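Local coordinates for protein chitinase (Chromobacterium violaceum, PDB 4TXG) that probably hydrolyses the glycosidic bonds of chitin, as a family 18 glycoside hydrolase with a TIM-barrel catalytic domain, at residues 255-259 against 322-327; 290-295 against 348-352; 316-320 against 332-336; 386-390 against 451-456. All blocks are in the same frame, centred on the assembly; numbering follows the deposited sequence.

Contact 1 (255-259 against 322-327); sequences WAETG and AGNPLD
W255 and N324 stack in the GH18 TIM barrel. W255 stands on the short helix 254-257 after strand 247-253; N324 is in the loop after strand 308-312. The amide of N324 lies against one face of the indole, with the two planes 18° apart. N324 CB sits over the six-membered ring, 4.0 Å from its centroid, in a CH-pi contact. N324 CG stands opposite the backbone N (chi1 -173°), which places the amide along the indole. The same amide donates from ND2 to W255 O at 2.9 Å, with an N-H...O angle of 162°. ND2 lies above the carbonyl plane of W255, while W255 O stays close to the N324 amide plane.

The other end of that amide is held within its own loop. N324 OD1 accepts from L326 N at 3.0 Å, which makes an Asx turn. Bonds at both ends fix the amide's rotation. P325 CD meets the indole at CZ2.

Outside this shell, D327 packs on G259. D327 OD1 makes a salt bridge to R268, whose NE also binds A256 O, so the arginine joins the carboxylate to the other segment. T258 OG1 bonds to G254 O and to the backbone N of E314, the glutamate that ends the DxxDxDxE signature of the family. Water 1 links the two segments through three bonds. It donates to D327 OD2 at 2.7 Å and to W255 O at 2.7 Å, and it accepts from G259 N at 2.9 Å.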
loop_
_atom_site.group_PDB
_atom_site.type_symbol
_atom_site.label_atom_id
_atom_site.label_comp_id
_atom_site.label_asym_id
_atom_site.label_seq_id
_atom_site.Cartn_x
_atom_site.Cartn_y
_atom_site.Cartn_z
ATOM N N TRP A 255 -11.870 -1.859 -0.570
ATOM C CA TRP A 255 -12.348 -3.154 -1.051
ATOM C C TRP A 255 -13.802 -3.083 -1.525
ATOM O O TRP A 255 -14.139 -3.607 -2.585
ATOM C CB TRP A 255 -12.189 -4.217 0.041
ATOM C CG TRP A 255 -12.504 -5.645 -0.394
ATOM C CD1 TRP A 255 -13.480 -6.458 0.117
ATOM C CD2 TRP A 255 -11.833 -6.417 -1.404
ATOM N NE1 TRP A 255 -13.462 -7.677 -0.513
ATOM C CE2 TRP A 255 -12.463 -7.681 -1.448
ATOM C CE3 TRP A 255 -10.772 -6.162 -2.279
ATOM C CZ2 TRP A 255 -12.056 -8.690 -2.326
ATOM C CZ3 TRP A 255 -10.372 -7.167 -3.156
ATOM C CH2 TRP A 255 -11.019 -8.412 -3.173
ATOM N N ALA A 256 -14.650 -2.416 -0.750
ATOM C CA ALA A 256 -16.084 -2.376 -1.039
ATOM C C ALA A 256 -16.460 -1.362 -2.117
ATOM O O ALA A 256 -17.430 -1.567 -2.859
ATOM C CB ALA A 256 -16.875 -2.073 0.244
ATOM N N GLU A 257 -15.723 -0.260 -2.206
ATOM C CA GLU A 257 -16.143 0.808 -3.119
ATOM C C GLU A 257 -15.118 1.140 -4.206
ATOM O O GLU A 257 -15.132 2.228 -4.781
ATOM C CB GLU A 257 -16.491 2.065 -2.324
ATOM C CG GLU A 257 -17.720 1.868 -1.426
ATOM C CD GLU A 257 -18.250 3.174 -0.839
ATOM O OE1 GLU A 257 -17.601 3.725 0.075
ATOM O OE2 GLU A 257 -19.322 3.642 -1.286
ATOM N N THR A 258 -14.249 0.191 -4.516
ATOM C CA THR A 258 -13.429 0.321 -5.719
ATOM C C THR A 258 -14.304 0.218 -6.971
ATOM O O THR A 258 -14.093 0.947 -7.943
ATOM C CB THR A 258 -12.315 -0.751 -5.763
ATOM O OG1 THR A 258 -11.216 -0.313 -4.953
ATOM C CG2 THR A 258 -11.822 -0.974 -7.187
ATOM N N GLY A 259 -15.300 -0.663 -6.939
ATOM C CA GLY A 259 -16.094 -0.938 -8.128
ATOM C C GLY A 259 -17.562 -0.556 -8.040
ATOM O O GLY A 259 -18.368 -0.990 -8.852
ATOM N N ALA A 322 -9.249 -11.505 -9.387
ATOM C CA ALA A 322 -8.498 -10.913 -8.285
ATOM C C ALA A 322 -9.305 -9.842 -7.571
ATOM O O ALA A 322 -9.059 -9.547 -6.402
ATOM C CB ALA A 322 -7.187 -10.332 -8.786
ATOM N N GLY A 323 -10.272 -9.262 -8.272
ATOM C CA GLY A 323 -11.063 -8.192 -7.701
ATOM C C GLY A 323 -12.068 -8.684 -6.670
ATOM O O GLY A 323 -12.238 -9.895 -6.479
ATOM N N ASN A 324 -12.706 -7.741 -5.978
ATOM C CA ASN A 324 -13.896 -8.031 -5.179
ATOM C C ASN A 324 -14.848 -8.808 -6.080
ATOM O O ASN A 324 -15.095 -8.377 -7.205
ATOM C CB ASN A 324 -14.522 -6.721 -4.674
ATOM C CG ASN A 324 -15.664 -6.931 -3.687
ATOM O OD1 ASN A 324 -16.496 -7.823 -3.847
ATOM N ND2 ASN A 324 -15.729 -6.069 -2.672
ATOM N N PRO A 325 -15.349 -9.974 -5.621
ATOM C CA PRO A 325 -16.241 -10.770 -6.480
ATOM C C PRO A 325 -17.408 -9.959 -7.054
ATOM O O PRO A 325 -17.889 -10.253 -8.146
ATOM C CB PRO A 325 -16.756 -11.859 -5.536
ATOM C CG PRO A 325 -15.666 -12.028 -4.543
ATOM C CD PRO A 325 -15.081 -10.647 -4.335
ATOM N N LEU A 326 -17.840 -8.939 -6.322
ATOM C CA LEU A 326 -18.910 -8.055 -6.780
ATOM C C LEU A 326 -18.523 -7.234 -8.017
ATOM O O LEU A 326 -19.388 -6.662 -8.683
ATOM C CB LEU A 326 -19.317 -7.109 -5.646
ATOM C CG LEU A 326 -19.946 -7.792 -4.430
ATOM C CD1 LEU A 326 -20.158 -6.771 -3.328
ATOM C CD2 LEU A 326 -21.252 -8.439 -4.827
ATOM N N ASP A 327 -17.225 -7.171 -8.307
ATOM C CA ASP A 327 -16.694 -6.379 -9.413
ATOM C C ASP A 327 -16.281 -7.199 -10.640
ATOM O O ASP A 327 -15.844 -6.632 -11.637
ATOM C CB ASP A 327 -15.473 -5.584 -8.944
ATOM C CG ASP A 327 -15.803 -4.606 -7.845
ATOM O OD1 ASP A 327 -16.986 -4.224 -7.730
ATOM O OD2 ASP A 327 -14.876 -4.208 -7.105
HETATM O O HOH W 1 -15.307 -2.719 -4.891
HETATM O O HOH W 2 -19.515 -3.646 -8.899
#

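Contact 2 (290-295 against 348-352); sequences INAFSD and TLRDR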
loop_
_atom_site.group_PDB
_atom_site.type_symbol
_atom_site.label_atom_id
_atom_site.label_comp_id
_atom_site.label_asym_id
_atom_site.label_seq_id
_atom_site.Cartn_x
_atom_site.Cartn_y
_atom_site.Cartn_z
ATOM N N ILE A 290 -11.235 9.546 -16.860
ATOM C CA ILE A 290 -10.039 9.902 -16.092
ATOM C C ILE A 290 -9.919 11.431 -15.974
ATOM O O ILE A 290 -9.532 11.961 -14.925
ATOM C CB ILE A 290 -8.765 9.290 -16.731
ATOM C CG1 ILE A 290 -8.728 7.774 -16.492
ATOM C CG2 ILE A 290 -7.497 9.937 -16.169
ATOM C CD1 ILE A 290 -7.674 7.013 -17.345
ATOM N N ASN A 291 -10.280 12.147 -17.032
ATOM C CA ASN A 291 -10.282 13.604 -16.969
ATOM C C ASN A 291 -11.330 14.125 -15.993
ATOM O O ASN A 291 -11.059 15.042 -15.213
ATOM C CB ASN A 291 -10.526 14.214 -18.353
ATOM C CG ASN A 291 -9.319 14.111 -19.268
ATOM O OD1 ASN A 291 -8.213 13.774 -18.841
ATOM N ND2 ASN A 291 -9.527 14.420 -20.540
ATOM N N ALA A 292 -12.530 13.552 -16.034
ATOM C CA ALA A 292 -13.586 13.975 -15.118
ATOM C C ALA A 292 -13.173 13.723 -13.680
ATOM O O ALA A 292 -13.371 14.572 -12.800
ATOM C CB ALA A 292 -14.895 13.251 -15.427
ATOM N N PHE A 293 -12.601 12.551 -13.438
ATOM C CA PHE A 293 -12.177 12.220 -12.085
ATOM C C PHE A 293 -11.080 13.169 -11.599
ATOM O O PHE A 293 -11.157 13.708 -10.490
ATOM C CB PHE A 293 -11.684 10.773 -12.000
ATOM C CG PHE A 293 -11.193 10.407 -10.637
ATOM C CD1 PHE A 293 -12.095 10.103 -9.625
ATOM C CD2 PHE A 293 -9.841 10.408 -10.352
ATOM C CE1 PHE A 293 -11.647 9.781 -8.348
ATOM C CE2 PHE A 293 -9.387 10.083 -9.083
ATOM C CZ PHE A 293 -10.294 9.773 -8.086
ATOM N N SER A 294 -10.060 13.363 -12.425
ATOM C CA SER A 294 -8.910 14.169 -12.026
ATOM C C SER A 294 -9.307 15.610 -11.754
ATOM O O SER A 294 -8.899 16.191 -10.744
ATOM C CB SER A 294 -7.820 14.095 -13.092
ATOM O OG SER A 294 -7.377 12.743 -13.216
ATOM N N ASP A 295 -10.117 16.188 -12.632
ATOM C CA ASP A 295 -10.604 17.546 -12.384
ATOM C C ASP A 295 -11.441 17.607 -11.102
ATOM O O ASP A 295 -11.378 18.597 -10.364
ATOM C CB ASP A 295 -11.418 18.051 -13.572
ATOM C CG ASP A 295 -10.556 18.315 -14.808
ATOM O OD1 ASP A 295 -9.313 18.415 -14.681
ATOM O OD2 ASP A 295 -11.127 18.441 -15.911
ATOM N N THR A 348 -2.402 11.439 -15.321
ATOM C CA THR A 348 -3.326 12.554 -15.482
ATOM C C THR A 348 -3.589 13.248 -14.150
ATOM O O THR A 348 -3.654 14.478 -14.072
ATOM C CB THR A 348 -4.658 12.089 -16.099
ATOM O OG1 THR A 348 -4.391 11.406 -17.331
ATOM C CG2 THR A 348 -5.568 13.291 -16.394
ATOM N N LEU A 349 -3.743 12.463 -13.097
ATOM C CA LEU A 349 -3.910 13.023 -11.763
ATOM C C LEU A 349 -2.696 13.870 -11.372
ATOM O O LEU A 349 -2.843 14.967 -10.832
ATOM C CB LEU A 349 -4.127 11.891 -10.772
ATOM C CG LEU A 349 -4.910 12.063 -9.477
ATOM C CD1 LEU A 349 -6.204 12.827 -9.670
ATOM C CD2 LEU A 349 -5.185 10.643 -8.971
ATOM N N ARG A 350 -1.504 13.363 -11.677
ATOM C CA ARG A 350 -0.249 14.074 -11.414
ATOM C C ARG A 350 -0.221 15.405 -12.154
ATOM O O ARG A 350 0.113 16.445 -11.585
ATOM C CB ARG A 350 0.951 13.211 -11.826
ATOM C CG ARG A 350 2.319 13.891 -11.688
ATOM C CD ARG A 350 2.844 13.817 -10.248
ATOM N NE ARG A 350 2.270 14.847 -9.384
ATOM C CZ ARG A 350 2.180 14.746 -8.059
ATOM N NH1 ARG A 350 1.666 15.752 -7.353
ATOM N NH2 ARG A 350 2.603 13.639 -7.441
ATOM N N ASP A 351 -0.600 15.365 -13.426
ATOM C CA ASP A 351 -0.651 16.565 -14.253
ATOM C C ASP A 351 -1.632 17.600 -13.685
ATOM O O ASP A 351 -1.294 18.781 -13.547
ATOM C CB ASP A 351 -1.043 16.195 -15.687
ATOM C CG ASP A 351 -1.131 17.405 -16.601
ATOM O OD1 ASP A 351 -2.172 18.093 -16.583
ATOM O OD2 ASP A 351 -0.153 17.671 -17.334
ATOM N N ARG A 352 -2.846 17.169 -13.347
ATOM C CA ARG A 352 -3.853 18.123 -12.895
ATOM C C ARG A 352 -3.497 18.695 -11.531
ATOM O O ARG A 352 -3.683 19.892 -11.283
ATOM C CB ARG A 352 -5.245 17.487 -12.826
ATOM C CG ARG A 352 -5.765 16.997 -14.165
ATOM C CD ARG A 352 -5.846 18.098 -15.214
ATOM N NE ARG A 352 -6.504 17.577 -16.412
ATOM C CZ ARG A 352 -5.887 16.918 -17.388
ATOM N NH1 ARG A 352 -4.573 16.709 -17.343
ATOM N NH2 ARG A 352 -6.585 16.466 -18.419
HETATM O O HOH W 3 -6.166 11.589 -19.528
HETATM O O HOH W 4 -9.176 17.742 -17.738
#
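R352 has CG anti to its carbonyl carbon (chi1 -62°) and a chain bent at chi2 (-58°), which lays it across S294 and brings its NE to D295. CG2 of T348 is anti to the backbone N and meets N291 and S294. Helices 287-304 and 338-360 pack side by side outside the barrel, before and after strand 308-312. The two segments cross at -41°, with axes 9.2 Å apart at closest approach.

T348 CG2 lies 3.6 Å from N291 OD1 and also covers one face of the R352 guanidinium. T348 CB meets I290 CG2 at 3.6 Å. S294 CB touches R352 CG at 3.7 Å, and L349 CD1 packs beside S294. Deeper in, L349 CD2 reaches the ring edge of F293; I311 of strand 308-312 touches both residues.

The charged groups lie toward the exposed side. R352 NE forms a salt bridge with D295 OD1 at 3.4 Å, its hydrogen bond weak. R352 NH1 also bonds weakly to D351 OD1 of its own helix, extending the salt-bridge network. Water 4 joins D295 OD2 to R352 NH2. Water 3 joins N291 OD1 to T348 OG1, which also bonds A344 O. S294 OG is spent on I290 O. Salt bridge and waters thus supplement mainly apolar packing.

Contact 3 (316-320 against 332-336); sequences PTSMN and NARLG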
loop_
_atom_site.group_PDB
_atom_site.type_symbol
_atom_site.label_atom_id
_atom_site.label_comp_id
_atom_site.label_asym_id
_atom_site.label_seq_id
_atom_site.Cartn_x
_atom_site.Cartn_y
_atom_site.Cartn_z
ATOM N N PRO A 316 -5.919 -2.774 -9.848
ATOM C CA PRO A 316 -5.668 -2.686 -11.288
ATOM C C PRO A 316 -4.735 -3.802 -11.756
ATOM O O PRO A 316 -3.645 -3.540 -12.273
ATOM C CB PRO A 316 -5.008 -1.313 -11.438
ATOM C CG PRO A 316 -4.202 -1.179 -10.156
ATOM C CD PRO A 316 -5.075 -1.830 -9.084
ATOM N N THR A 317 -5.153 -5.046 -11.561
ATOM C CA THR A 317 -4.291 -6.159 -11.913
ATOM C C THR A 317 -4.927 -7.030 -12.989
ATOM O O THR A 317 -6.155 -7.140 -13.076
ATOM C CB THR A 317 -3.957 -7.017 -10.676
ATOM O OG1 THR A 317 -3.045 -8.061 -11.034
ATOM C CG2 THR A 317 -5.216 -7.625 -10.063
ATOM N N SER A 318 -4.084 -7.656 -13.806
ATOM C CA SER A 318 -4.567 -8.524 -14.868
ATOM C C SER A 318 -4.793 -9.981 -14.415
ATOM O O SER A 318 -5.118 -10.826 -15.247
ATOM C CB SER A 318 -3.590 -8.503 -16.048
ATOM O OG SER A 318 -2.361 -9.135 -15.703
ATOM N N MET A 319 -4.634 -10.270 -13.123
ATOM C CA MET A 319 -4.967 -11.597 -12.590
ATOM C C MET A 319 -6.482 -11.780 -12.610
ATOM O O MET A 319 -7.216 -10.931 -12.115
ATOM C CB MET A 319 -4.461 -11.790 -11.153
ATOM C CG MET A 319 -2.994 -11.455 -10.921
ATOM S SD MET A 319 -1.822 -12.467 -11.858
ATOM C CE MET A 319 -1.976 -14.059 -11.087
ATOM N N ASN A 320 -6.937 -12.880 -13.193
ATOM C CA ASN A 320 -8.358 -13.177 -13.285
ATOM C C ASN A 320 -8.948 -13.422 -11.890
ATOM O O ASN A 320 -8.297 -14.041 -11.050
ATOM C CB ASN A 320 -8.563 -14.387 -14.199
ATOM C CG ASN A 320 -10.017 -14.735 -14.392
ATOM O OD1 ASN A 320 -10.752 -14.016 -15.067
ATOM N ND2 ASN A 320 -10.436 -15.860 -13.819
ATOM N N ASN A 332 -12.898 -8.576 -14.819
ATOM C CA ASN A 332 -12.456 -9.672 -15.674
ATOM C C ASN A 332 -12.586 -9.342 -17.169
ATOM O O ASN A 332 -11.898 -9.928 -18.003
ATOM C CB ASN A 332 -13.222 -10.953 -15.322
ATOM C CG ASN A 332 -12.762 -11.558 -14.002
ATOM O OD1 ASN A 332 -11.669 -11.254 -13.515
ATOM N ND2 ASN A 332 -13.592 -12.426 -13.418
ATOM N N ALA A 333 -13.441 -8.382 -17.504
ATOM C CA ALA A 333 -13.600 -7.964 -18.888
ATOM C C ALA A 333 -12.503 -6.981 -19.321
ATOM O O ALA A 333 -12.397 -6.633 -20.495
ATOM C CB ALA A 333 -14.988 -7.335 -19.088
ATOM N N ARG A 334 -11.680 -6.551 -18.374
ATOM C CA ARG A 334 -10.710 -5.491 -18.627
ATOM C C ARG A 334 -9.269 -5.894 -18.306
ATOM O O ARG A 334 -8.386 -5.042 -18.304
ATOM C CB ARG A 334 -11.065 -4.245 -17.799
ATOM C CG ARG A 334 -12.303 -3.493 -18.264
ATOM C CD ARG A 334 -12.788 -2.535 -17.163
ATOM N NE ARG A 334 -13.801 -1.609 -17.667
ATOM C CZ ARG A 334 -15.083 -1.922 -17.848
ATOM N NH1 ARG A 334 -15.524 -3.144 -17.563
ATOM N NH2 ARG A 334 -15.927 -1.013 -18.325
ATOM N N LEU A 335 -9.027 -7.173 -18.035
ATOM C CA LEU A 335 -7.737 -7.594 -17.475
ATOM C C LEU A 335 -6.534 -7.070 -18.260
ATOM O O LEU A 335 -5.571 -6.579 -17.666
ATOM C CB LEU A 335 -7.655 -9.116 -17.391
ATOM C CG LEU A 335 -8.704 -9.797 -16.508
ATOM C CD1 LEU A 335 -8.549 -11.313 -16.588
ATOM C CD2 LEU A 335 -8.629 -9.299 -15.054
ATOM N N GLY A 336 -6.601 -7.146 -19.584
ATOM C CA GLY A 336 -5.471 -6.751 -20.411
ATOM C C GLY A 336 -5.232 -5.253 -20.504
ATOM O O GLY A 336 -4.194 -4.808 -21.008
#
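S318 and L335 bring two irregular loops together, with their CA atoms 4.2 Å apart. L335 is the main side chain of the contact. Its CG stands opposite its own carbonyl carbon (chi1 -61°), and the chain then runs out extended along the backbone of 317-320. The two methyls spread over that backbone. CD2 lies 3.6 Å from M319 O and 3.8 Å from T317 O. CD1 lies 3.8 Å from N320 CA and close to S318 O. L335 CB also faces S318 O, at 3.7 Å. The leucine thus packs on peptide groups more than on other side chains. In return, S318 CB comes 3.2 Å from L335 O.

Further along, the N332 and N320 side chains cross at about a right angle. N332 ND2 is held by N321 OD1. The hydroxyl of S318 is used by G379 O, and T317 OG1 by L376 O.

Segment 316-320 lies in the loop after strand 308-312. The loop 332-336 leads from helix 328-331 into helix 338-360. R334 reaches away to Y275 and S276 of helix 273-278, and M319 and N320 pack on D670. The contact closes the loop 321-331, which carries helix 328-331, within the connection from strand 308-312 to helix 338-360.

Contact 4 (386-390 against 451-456); sequences LKYLD and GLPASR
L386 meets L452 at about a right angle, with L386 CD2 3.9 Å from L452 CD1. L386 CD1 also passes over G451, at 4.2 Å from its CA. V392 of strand 391-395 borders both leucines, and Y448 of helix 441-448 adds to the surroundings of L386. L386 O lies 3.7 Å from L452 CD2. It accepts from L389 N, which closes the 3-10 turn.

K387 takes a small part through its backbone, near the guanidinium of R456, and bonds by its backbone to A127. L389 supplies the main polar group, its carbonyl oxygen. R456 NE and NH2 both donate to this one oxygen: NH2 at 2.7 Å, with an N-H...O angle of 159°, and NE at 3.2 Å. The oxygen lies within 4° of the guanidinium plane. The bend of R456 at chi3 (56°) turns the group to this carbonyl. L452 CD2 sits 3.2 Å above the R456 guanidinium plane, over the centre of one face. R456 NH1 binds E124 O, so the buried guanidinium has bonds on two sides.

D390 follows. Its O takes a weak bond from R456 NE at 3.5 Å and touches R456 CG. Its carboxylate turns away to R350, Y140 and Y363.

Both segments enter adjacent parallel strands, 391-395 and 457-462. Such loops form the floor of a TIM barrel, at the N-terminal ends of its strands.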
loop_
_atom_site.group_PDB
_atom_site.type_symbol
_atom_site.label_atom_id
_atom_site.label_comp_id
_atom_site.label_asym_id
_atom_site.label_seq_id
_atom_site.Cartn_x
_atom_site.Cartn_y
_atom_site.Cartn_z
ATOM N N LEU A 386 4.438 3.991 -10.402
ATOM C CA LEU A 386 5.099 4.464 -9.183
ATOM C C LEU A 386 5.739 5.849 -9.331
ATOM O O LEU A 386 5.793 6.615 -8.368
ATOM C CB LEU A 386 6.169 3.466 -8.730
ATOM C CG LEU A 386 5.641 2.123 -8.205
ATOM C CD1 LEU A 386 6.806 1.207 -7.859
ATOM C CD2 LEU A 386 4.765 2.332 -6.983
ATOM N N LYS A 387 6.202 6.181 -10.535
ATOM C CA LYS A 387 6.901 7.444 -10.744
ATOM C C LYS A 387 6.002 8.665 -10.509
ATOM O O LYS A 387 6.501 9.765 -10.316
ATOM C CB LYS A 387 7.491 7.509 -12.156
ATOM C CG LYS A 387 6.439 7.514 -13.252
ATOM C CD LYS A 387 7.039 7.354 -14.660
ATOM C CE LYS A 387 7.874 8.551 -15.066
ATOM N NZ LYS A 387 8.209 8.528 -16.525
ATOM N N TYR A 388 4.682 8.474 -10.517
ATOM C CA TYR A 388 3.762 9.600 -10.335
ATOM C C TYR A 388 3.391 9.857 -8.876
ATOM O O TYR A 388 2.757 10.864 -8.565
ATOM C CB TYR A 388 2.488 9.369 -11.157
ATOM C CG TYR A 388 2.802 9.179 -12.622
ATOM C CD1 TYR A 388 3.358 10.216 -13.366
ATOM C CD2 TYR A 388 2.578 7.961 -13.252
ATOM C CE1 TYR A 388 3.671 10.053 -14.703
ATOM C CE2 TYR A 388 2.897 7.789 -14.600
ATOM C CZ TYR A 388 3.439 8.843 -15.312
ATOM O OH TYR A 388 3.759 8.691 -16.649
ATOM N N LEU A 389 3.775 8.944 -7.987
ATOM C CA LEU A 389 3.281 8.966 -6.620
ATOM C C LEU A 389 4.261 9.605 -5.646
ATOM O O LEU A 389 5.435 9.224 -5.580
ATOM C CB LEU A 389 2.963 7.540 -6.153
ATOM C CG LEU A 389 1.937 6.830 -7.028
ATOM C CD1 LEU A 389 1.808 5.360 -6.628
ATOM C CD2 LEU A 389 0.592 7.536 -6.909
ATOM N N ASP A 390 3.780 10.576 -4.883
ATOM C CA ASP A 390 4.619 11.148 -3.837
ATOM C C ASP A 390 5.122 10.067 -2.893
ATOM O O ASP A 390 6.288 10.071 -2.502
ATOM C CB ASP A 390 3.855 12.211 -3.068
ATOM C CG ASP A 390 3.678 13.465 -3.876
ATOM O OD1 ASP A 390 4.566 14.343 -3.805
ATOM O OD2 ASP A 390 2.676 13.554 -4.613
ATOM N N GLY A 451 11.272 0.419 -7.941
ATOM C CA GLY A 451 10.881 1.620 -8.666
ATOM C C GLY A 451 10.753 2.870 -7.810
ATOM O O GLY A 451 10.332 3.915 -8.309
ATOM N N LEU A 452 11.110 2.761 -6.529
ATOM C CA LEU A 452 11.014 3.873 -5.565
ATOM C C LEU A 452 12.221 3.929 -4.627
ATOM O O LEU A 452 12.727 2.890 -4.216
ATOM C CB LEU A 452 9.755 3.744 -4.693
ATOM C CG LEU A 452 8.376 3.953 -5.340
ATOM C CD1 LEU A 452 7.282 3.605 -4.336
ATOM C CD2 LEU A 452 8.226 5.383 -5.837
ATOM N N PRO A 453 12.653 5.141 -4.247
ATOM C CA PRO A 453 13.591 5.233 -3.124
ATOM C C PRO A 453 12.885 4.896 -1.812
ATOM O O PRO A 453 11.657 5.021 -1.744
ATOM C CB PRO A 453 14.022 6.701 -3.145
ATOM C CG PRO A 453 12.780 7.414 -3.672
ATOM C CD PRO A 453 12.241 6.465 -4.743
ATOM N N ALA A 454 13.640 4.491 -0.792
ATOM C CA ALA A 454 13.051 4.116 0.490
ATOM C C ALA A 454 12.201 5.242 1.064
ATOM O O ALA A 454 11.180 4.992 1.703
ATOM C CB ALA A 454 14.148 3.711 1.488
ATOM N N SER A 455 12.610 6.479 0.804
ATOM C CA SER A 455 11.901 7.651 1.322
ATOM C C SER A 455 10.460 7.781 0.801
ATOM O O SER A 455 9.655 8.497 1.388
ATOM C CB SER A 455 12.685 8.928 0.984
ATOM O OG SER A 455 12.855 9.060 -0.423
ATOM N N ARG A 456 10.131 7.088 -0.288
ATOM C CA ARG A 456 8.788 7.191 -0.855
ATOM C C ARG A 456 7.983 5.918 -0.625
ATOM O O ARG A 456 6.964 5.704 -1.272
ATOM C CB ARG A 456 8.863 7.535 -2.362
ATOM C CG ARG A 456 9.330 8.989 -2.589
ATOM C CD ARG A 456 9.652 9.356 -4.043
ATOM N NE ARG A 456 8.536 9.102 -4.949
ATOM C CZ ARG A 456 8.695 8.650 -6.188
ATOM N NH1 ARG A 456 9.920 8.429 -6.653
ATOM N NH2 ARG A 456 7.640 8.410 -6.961
#

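How the contacts relate
The four contacts lie in different parts of the GH18 barrel. Contacts 1 and 3 form one group in the loops after the strands, where TIM barrels carry their active sites. Their centres are 12 Å apart, and they touch where A322 CB meets T317 CG2 at 3.6 Å. A cesium ion lies about 5 Å from the W255 side chain of contact 1. Contact 2 packs two outer helices. It joins contact 4 through a salt bridge of 2.8 Å between R350 NH2 and D390 OD2. Contact 4 lies at the N-terminal ends of strands 391-395 and 457-462, with its centre 26 Å from that of contact 1. Along the chain, contact 3 is nested inside the loop closed by contact 2.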